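Local coordinates for protein putative cyclohexadienyl dehydrogenase and ADH prephenate dehydrogenase (Rhizobium meliloti, PDB 4WJI) that probably catalyses the oxidative decarboxylation of prephenate to 4-hydroxyphenylpyruvate in tyrosine biosynthesis, with NAD(P)+ as hydride acceptor, at residues L42-E47 with G131-F136; A79-I84 with A106-H111; L184-H189 with L247-R252. One frame throughout, in Å; residues are numbered along the deposited sequence. Where two conformers were deposited one is given.

Contact 1: L42-E47 with G131-F136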
# COMPACT_ATOMS: atom_id res chain seq x y z
N LEU A 42 22.28 -22.10 -5.51
CA LEU A 42 22.12 -23.28 -6.37
C LEU A 42 21.73 -24.52 -5.55
O LEU A 42 20.89 -25.31 -6.00
CB LEU A 42 23.38 -23.52 -7.22
CG LEU A 42 23.25 -24.52 -8.36
CD1 LEU A 42 22.32 -23.96 -9.44
CD2 LEU A 42 24.62 -24.89 -8.92
N LYS A 43 22.34 -24.67 -4.37
CA LYS A 43 22.00 -25.77 -3.49
C LYS A 43 20.55 -25.72 -3.05
O LYS A 43 19.87 -26.74 -2.99
CB LYS A 43 22.92 -25.79 -2.26
CG LYS A 43 22.57 -26.92 -1.26
CD LYS A 43 23.48 -26.92 -0.03
N ARG A 44 20.07 -24.52 -2.71
CA ARG A 44 18.69 -24.36 -2.33
C ARG A 44 17.79 -24.75 -3.48
O ARG A 44 16.77 -25.43 -3.27
CB ARG A 44 18.40 -22.95 -1.86
CG ARG A 44 17.11 -22.83 -1.11
CD ARG A 44 17.12 -23.46 0.27
NE ARG A 44 15.76 -23.82 0.63
CZ ARG A 44 15.33 -25.06 0.85
NH1 ARG A 44 16.16 -26.10 0.85
NH2 ARG A 44 14.05 -25.23 1.17
N ALA A 45 18.10 -24.29 -4.68
CA ALA A 45 17.28 -24.66 -5.83
C ALA A 45 17.25 -26.16 -6.01
O ALA A 45 16.21 -26.71 -6.29
CB ALA A 45 17.75 -23.94 -7.07
N GLY A 46 18.36 -26.83 -5.75
CA GLY A 46 18.41 -28.30 -5.86
C GLY A 46 17.56 -29.01 -4.82
O GLY A 46 16.83 -29.97 -5.14
N GLU A 47 17.61 -28.52 -3.58
CA GLU A 47 16.81 -29.10 -2.50
C GLU A 47 15.32 -28.90 -2.77
O GLU A 47 14.51 -29.75 -2.42
CB GLU A 47 17.21 -28.53 -1.14
CG GLU A 47 18.72 -28.64 -0.90
CD GLU A 47 19.15 -29.40 0.32
OE1 GLU A 47 18.74 -30.57 0.48
OE2 GLU A 47 19.95 -28.82 1.10
N GLY A 131 14.56 -14.54 -3.50
CA GLY A 131 15.23 -15.85 -3.41
C GLY A 131 14.31 -17.01 -3.79
O GLY A 131 13.12 -16.84 -3.93
N PRO A 132 14.90 -18.21 -3.96
CA PRO A 132 14.16 -19.34 -4.45
C PRO A 132 13.05 -19.82 -3.57
O PRO A 132 12.08 -20.39 -4.07
CB PRO A 132 15.21 -20.41 -4.67
CG PRO A 132 16.37 -20.04 -3.83
CD PRO A 132 16.32 -18.52 -3.80
N ASP A 133 13.18 -19.63 -2.26
CA ASP A 133 12.14 -20.07 -1.36
C ASP A 133 10.91 -19.15 -1.40
O ASP A 133 9.84 -19.54 -0.94
CB ASP A 133 12.67 -20.22 0.05
CG ASP A 133 13.63 -21.42 0.18
OD1 ASP A 133 13.15 -22.55 0.28
OD2 ASP A 133 14.87 -21.22 0.19
N ALA A 134 11.06 -17.94 -1.94
CA ALA A 134 9.96 -16.98 -2.04
C ALA A 134 9.01 -17.26 -3.22
O ALA A 134 7.89 -16.77 -3.22
CB ALA A 134 10.51 -15.57 -2.20
N GLY A 135 9.48 -17.98 -4.25
CA GLY A 135 8.67 -18.20 -5.43
C GLY A 135 7.56 -19.22 -5.19
O GLY A 135 7.60 -19.98 -4.20
N PHE A 136 6.60 -19.23 -6.09
CA PHE A 136 5.44 -20.11 -6.00
C PHE A 136 4.76 -20.25 -7.37
O PHE A 136 4.90 -19.37 -8.22
CB PHE A 136 4.45 -19.69 -4.91
CG PHE A 136 3.91 -18.28 -5.07
CD1 PHE A 136 4.58 -17.20 -4.51
CD2 PHE A 136 2.73 -18.04 -5.76
CE1 PHE A 136 4.09 -15.90 -4.66
CE2 PHE A 136 2.21 -16.75 -5.90
CZ PHE A 136 2.90 -15.68 -5.34
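The guanidinium of Arg44 and the carboxylate of Asp133 lie nearly in one plane, 13° apart, and meet edge to edge. Across this contact the approach to the guanidinium is thus at its rim, on the side that carries NE and NH2. Arg44 NE lies 2.8 Å from Asp133 OD2, while Arg44 NH2 reaches Asp133 OD1 at 3.0 Å, so that two nitrogens grip two oxygens side-on. Each oxygen uses its syn lone pair, and both bonds are bent, with angles at the hydrogen near 139°; a weak third bond runs from NE to OD1. Arg44 can present this edge because its chain leaves the helix with CG anti to the backbone N (chi1 -164°) and then bends at chi2. Nearer the backbone, CB and CG of the same chain touch the Pro132 ring, Arg44 CG to Pro132 CG being 4.0 Å. With an alanine here the Asp133 carboxylate would probably lose its charged mate, and the Pro132 ring part of its cover.

Helix 39-48 of the Rossmann-type nucleotide-binding domain is thereby tied to the loop between strands 117-123 and 144-147. That loop carries Gly131, whose amide hydrogen-bonds the NADP diphosphate, and Pro132 also packs on Thr41, another NADP-binding residue. Arg21 NH2 bonds Pro132 O, and Ser18 OG bonds Phe136 N. The salt bridge probably helps to hold the loop that carries Gly131. Its coplanar, two-nitrogen grip fixes the rotation of the carboxylate, while solvent probably screens part of the charge at this surface position.

Contact 2: A79-I84 with A106-H111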
# COMPACT_ATOMS: atom_id res chain seq x y z
N ALA A 79 26.51 -8.42 -18.24
CA ALA A 79 27.50 -9.42 -17.89
C ALA A 79 26.99 -10.83 -18.23
O ALA A 79 27.74 -11.68 -18.68
CB ALA A 79 27.84 -9.31 -16.43
N VAL A 80 25.71 -11.08 -17.99
CA VAL A 80 25.14 -12.36 -18.39
C VAL A 80 25.20 -12.58 -19.90
O VAL A 80 25.60 -13.65 -20.36
CB VAL A 80 23.67 -12.52 -17.89
CG1 VAL A 80 23.05 -13.77 -18.49
CG2 VAL A 80 23.60 -12.60 -16.38
N ALA A 81 24.80 -11.58 -20.67
CA ALA A 81 24.79 -11.68 -22.12
C ALA A 81 26.24 -11.96 -22.61
O ALA A 81 26.43 -12.79 -23.48
CB ALA A 81 24.25 -10.38 -22.73
N ALA A 82 27.22 -11.27 -22.05
CA ALA A 82 28.59 -11.47 -22.48
C ALA A 82 29.04 -12.90 -22.19
O ALA A 82 29.77 -13.49 -22.99
CB ALA A 82 29.48 -10.47 -21.78
N GLU A 83 28.64 -13.47 -21.05
CA GLU A 83 29.12 -14.82 -20.67
C GLU A 83 28.46 -15.89 -21.53
O GLU A 83 29.08 -16.88 -21.90
CB GLU A 83 28.80 -15.10 -19.19
CG GLU A 83 29.35 -16.42 -18.64
CD GLU A 83 30.90 -16.49 -18.62
OE1 GLU A 83 31.58 -15.46 -18.89
OE2 GLU A 83 31.46 -17.58 -18.31
N ILE A 84 27.21 -15.69 -21.91
CA ILE A 84 26.49 -16.78 -22.63
C ILE A 84 26.60 -16.71 -24.16
O ILE A 84 26.33 -17.66 -24.85
CB ILE A 84 24.98 -16.82 -22.23
CG1 ILE A 84 24.18 -15.57 -22.71
CG2 ILE A 84 24.84 -17.06 -20.75
CD1 ILE A 84 22.69 -15.61 -22.42
N ALA A 106 19.99 -2.32 -24.45
CA ALA A 106 21.27 -1.72 -24.78
C ALA A 106 22.47 -2.48 -24.25
O ALA A 106 23.54 -2.49 -24.89
CB ALA A 106 21.32 -0.30 -24.25
N GLN A 107 22.32 -3.08 -23.08
CA GLN A 107 23.41 -3.82 -22.42
C GLN A 107 23.60 -5.20 -23.01
O GLN A 107 24.73 -5.70 -23.04
CB GLN A 107 23.12 -4.02 -20.92
CG GLN A 107 23.32 -2.81 -20.02
CD GLN A 107 23.77 -3.19 -18.60
OE1 GLN A 107 23.70 -4.35 -18.16
NE2 GLN A 107 24.21 -2.19 -17.87
N MSE A 108 22.50 -5.84 -23.44
CA MSE A 108 22.58 -7.21 -23.88
C MSE A 108 22.77 -7.39 -25.37
O MSE A 108 23.52 -8.25 -25.81
CB MSE A 108 21.32 -8.01 -23.49
CG MSE A 108 21.15 -8.14 -21.96
SE MSE A 108 19.67 -9.35 -21.44
CE MSE A 108 20.56 -11.07 -21.76
N ALA A 109 22.06 -6.59 -26.18
CA ALA A 109 22.07 -6.81 -27.61
C ALA A 109 23.46 -6.75 -28.27
O ALA A 109 23.73 -7.57 -29.17
CB ALA A 109 21.09 -5.85 -28.31
N PRO A 110 24.37 -5.87 -27.81
CA PRO A 110 25.67 -5.86 -28.47
C PRO A 110 26.47 -7.15 -28.34
O PRO A 110 27.39 -7.39 -29.13
CB PRO A 110 26.41 -4.72 -27.75
CG PRO A 110 25.34 -3.84 -27.26
CD PRO A 110 24.24 -4.76 -26.86
N HIS A 111 26.14 -7.98 -27.36
CA HIS A 111 26.85 -9.24 -27.14
C HIS A 111 26.22 -10.40 -27.86
O HIS A 111 26.89 -11.38 -28.14
CB HIS A 111 26.88 -9.58 -25.67
CG HIS A 111 27.61 -8.61 -24.83
ND1 HIS A 111 28.98 -8.46 -24.90
CD2 HIS A 111 27.17 -7.70 -23.93
CE1 HIS A 111 29.35 -7.52 -24.05
NE2 HIS A 111 28.27 -7.04 -23.46
O HOH W 1 26.23 -6.04 -16.54
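His111 lays its imidazole against Ala82, whose CB stands over the middle of one ring face, 3.8 Å from the ring centroid and 13° off the normal. This is a CH-pi contact, and the methyl comes closest to the ND1–CE1 side, with Ala82 CB to His111 CE1 at 3.7 Å. The ring reaches this place with CG beside the backbone N and anti to the carbonyl carbon (chi1 -63°), while its CB rests near the carbonyl of Ala81. The preceding residue, Ala81, points its methyl at the backbone of selenomethionine Met108, Ala81 CB to Met108 CA being 3.8 Å. The Met108 chain bends at chi3, which brings its terminal CE back to within 3.9 Å of Ala81 CB, so a single small methyl is held from CB, CG and CE together.

These are neighbouring helices of the Rossmann-type domain, 77-84 and 102-108, which follow the parallel strands 67-70 and 93-96. Alanines on the first helix let the two backbones come close, Ala81 CA and Met108 CA standing 5.3 Å apart. Deeper in, Met108 and Val80 both pack on Val70 of strand 67-70, and Val80 and Ile84 reach Ile10 of strand 4-10. At the other end of the contact a water accepts from Ala79 N at 2.9 Å; its weak bond to Gln107 OE1, like that of Gly78 N to the same oxygen, rests on one of two Gln107 conformers and is doubtful.

Contact 3: L184-H189 with L247-R252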
# COMPACT_ATOMS: atom_id res chain seq x y z
N LEU A 184 6.23 2.24 -16.81
CA LEU A 184 6.66 1.64 -15.55
C LEU A 184 7.19 2.67 -14.55
O LEU A 184 7.11 2.46 -13.34
CB LEU A 184 7.58 0.44 -15.74
CG LEU A 184 6.88 -0.89 -16.01
CD1 LEU A 184 6.20 -1.41 -14.78
CD2 LEU A 184 5.89 -0.89 -17.18
N ALA A 185 7.71 3.79 -15.05
CA ALA A 185 8.17 4.84 -14.16
C ALA A 185 7.03 5.34 -13.28
O ALA A 185 7.26 5.59 -12.12
CB ALA A 185 8.81 6.00 -14.92
N ILE A 186 5.82 5.46 -13.83
CA ILE A 186 4.68 5.94 -13.02
C ILE A 186 3.97 4.83 -12.28
O ILE A 186 3.58 5.06 -11.15
CB ILE A 186 3.71 6.85 -13.82
CG1 ILE A 186 2.61 7.43 -12.93
CG2 ILE A 186 3.11 6.15 -15.02
CD1 ILE A 186 3.15 8.29 -11.78
N VAL A 187 3.74 3.66 -12.92
CA VAL A 187 2.93 2.61 -12.24
C VAL A 187 3.73 1.78 -11.26
O VAL A 187 3.15 1.07 -10.42
CB VAL A 187 2.18 1.61 -13.18
CG1 VAL A 187 1.12 2.29 -14.02
CG2 VAL A 187 3.13 0.78 -14.03
N SER A 188 5.07 1.83 -11.32
CA SER A 188 5.87 0.98 -10.45
C SER A 188 7.04 1.69 -9.77
O SER A 188 7.20 1.61 -8.57
CB SER A 188 6.43 -0.21 -11.29
OG SER A 188 7.21 -1.07 -10.47
N HIS A 189 7.88 2.37 -10.56
CA HIS A 189 9.10 2.88 -10.01
C HIS A 189 8.90 4.04 -9.04
O HIS A 189 9.43 4.00 -7.94
CB HIS A 189 10.13 3.19 -11.11
CG HIS A 189 10.35 2.03 -12.03
ND1 HIS A 189 10.91 2.19 -13.28
CD2 HIS A 189 10.00 0.73 -11.93
CE1 HIS A 189 10.96 1.01 -13.88
NE2 HIS A 189 10.39 0.11 -13.08
N LEU A 247 13.10 10.46 -13.22
CA LEU A 247 13.27 11.87 -12.85
C LEU A 247 12.11 12.69 -13.40
O LEU A 247 11.65 13.62 -12.71
CB LEU A 247 14.61 12.43 -13.36
CG LEU A 247 15.82 11.89 -12.61
CD1 LEU A 247 17.16 12.33 -13.24
CD2 LEU A 247 15.82 12.27 -11.14
N GLU A 248 11.62 12.38 -14.59
CA GLU A 248 10.45 13.10 -15.15
C GLU A 248 9.23 12.90 -14.23
O GLU A 248 8.53 13.89 -13.88
CB GLU A 248 10.10 12.68 -16.57
CG GLU A 248 8.87 13.35 -17.18
N MSE A 249 8.97 11.67 -13.80
CA MSE A 249 7.81 11.41 -12.95
C MSE A 249 7.99 12.02 -11.56
O MSE A 249 6.99 12.54 -10.99
CB MSE A 249 7.55 9.91 -12.87
CG MSE A 249 7.18 9.31 -14.24
SE MSE A 249 5.60 10.20 -15.04
CE MSE A 249 5.61 9.03 -16.63
N LEU A 250 9.22 11.98 -11.00
CA LEU A 250 9.47 12.64 -9.72
C LEU A 250 9.19 14.14 -9.82
O LEU A 250 8.61 14.72 -8.87
CB LEU A 250 10.89 12.44 -9.20
CG LEU A 250 11.19 11.13 -8.52
CD1 LEU A 250 12.68 10.94 -8.37
CD2 LEU A 250 10.56 11.09 -7.13
N ALA A 251 9.61 14.80 -10.91
CA ALA A 251 9.34 16.24 -11.03
C ALA A 251 7.84 16.53 -11.10
O ALA A 251 7.36 17.48 -10.45
CB ALA A 251 10.07 16.78 -12.25
N ARG A 252 7.06 15.73 -11.84
CA ARG A 252 5.58 15.88 -11.89
C ARG A 252 4.96 15.72 -10.49
O ARG A 252 4.13 16.54 -10.05
CB ARG A 252 4.92 14.91 -12.89
CG ARG A 252 5.29 15.20 -14.36
CD ARG A 252 4.70 14.21 -15.35
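Met249, a selenomethionine, reaches across from helix 243-265 and lays its chain across the side chains of Ala185 and Ile186 on helix 177-203. Its CG meets the methyl of Ala185, Met249 CG to Ala185 CB being 3.8 Å. Further out, the selenium and the terminal methyl come up against the branch point of Ile186: Met249 SE and CE are each 4.0 Å from Ile186 CB, and CE also touches CG2 at 4.1 Å. A bend at chi2 (-57°) turns the end of the chain from Ala185 toward Ile186, and the two longer side chains cross at about a right angle. The backbones are nearest at this same place, with Ile186 CA and Met249 CA 6.3 Å apart.

Around this core, the long helix 177-203 is locally widened by a pi-type turn at 185-189. Leu184 O there accepts from both Ser188 N and His189 N, each at 2.9 Å. Ala185 also packs on Ala245 and Asn242, and Leu250, next to Met249, packs on Leu190 and Ile193 farther along helix 177-203, so the pairing of the two helices extends beyond these few residues. The second subunit closes in on the same helix: Ile186, besides meeting Met249, packs on Ala202 of that subunit, and Ser188 OG is hydrogen-bonded to its Ser219 O. Ser188 also touches the bound tyrosine, while His189 ND1 pairs with the Asn242 side chain.

All three touching residues are buried and their meeting surfaces apolar, so across these segments the helices are held by dispersion and shape fit. Ser188 OG and His189 ND1 are satisfied away from this apolar contact, whereas Ile186 shares its side chain between intrachain and intersubunit packing.

How the contacts relate
Contacts 1 and 2 belong to the Rossmann-type nucleotide-binding domain, with contact 2 nested along the chain inside the loop closed by contact 1. Contact 3 follows in the helical dimerization domain. Centre to centre, contacts 1 and 2 are 25 Å apart, 2 and 3 27 Å, and 1 and 3 32 Å, the last pair lying on opposite sides of the chain's centre; none touches another. The first joins a helix to a loop at the NADP site, the second joins neighbouring helices that follow parallel strands 67-70 and 93-96, and the third pairs two long helices near the bound tyrosine and the second subunit. NADP-side and dimer-side contacts thus lie in different parts of the chain.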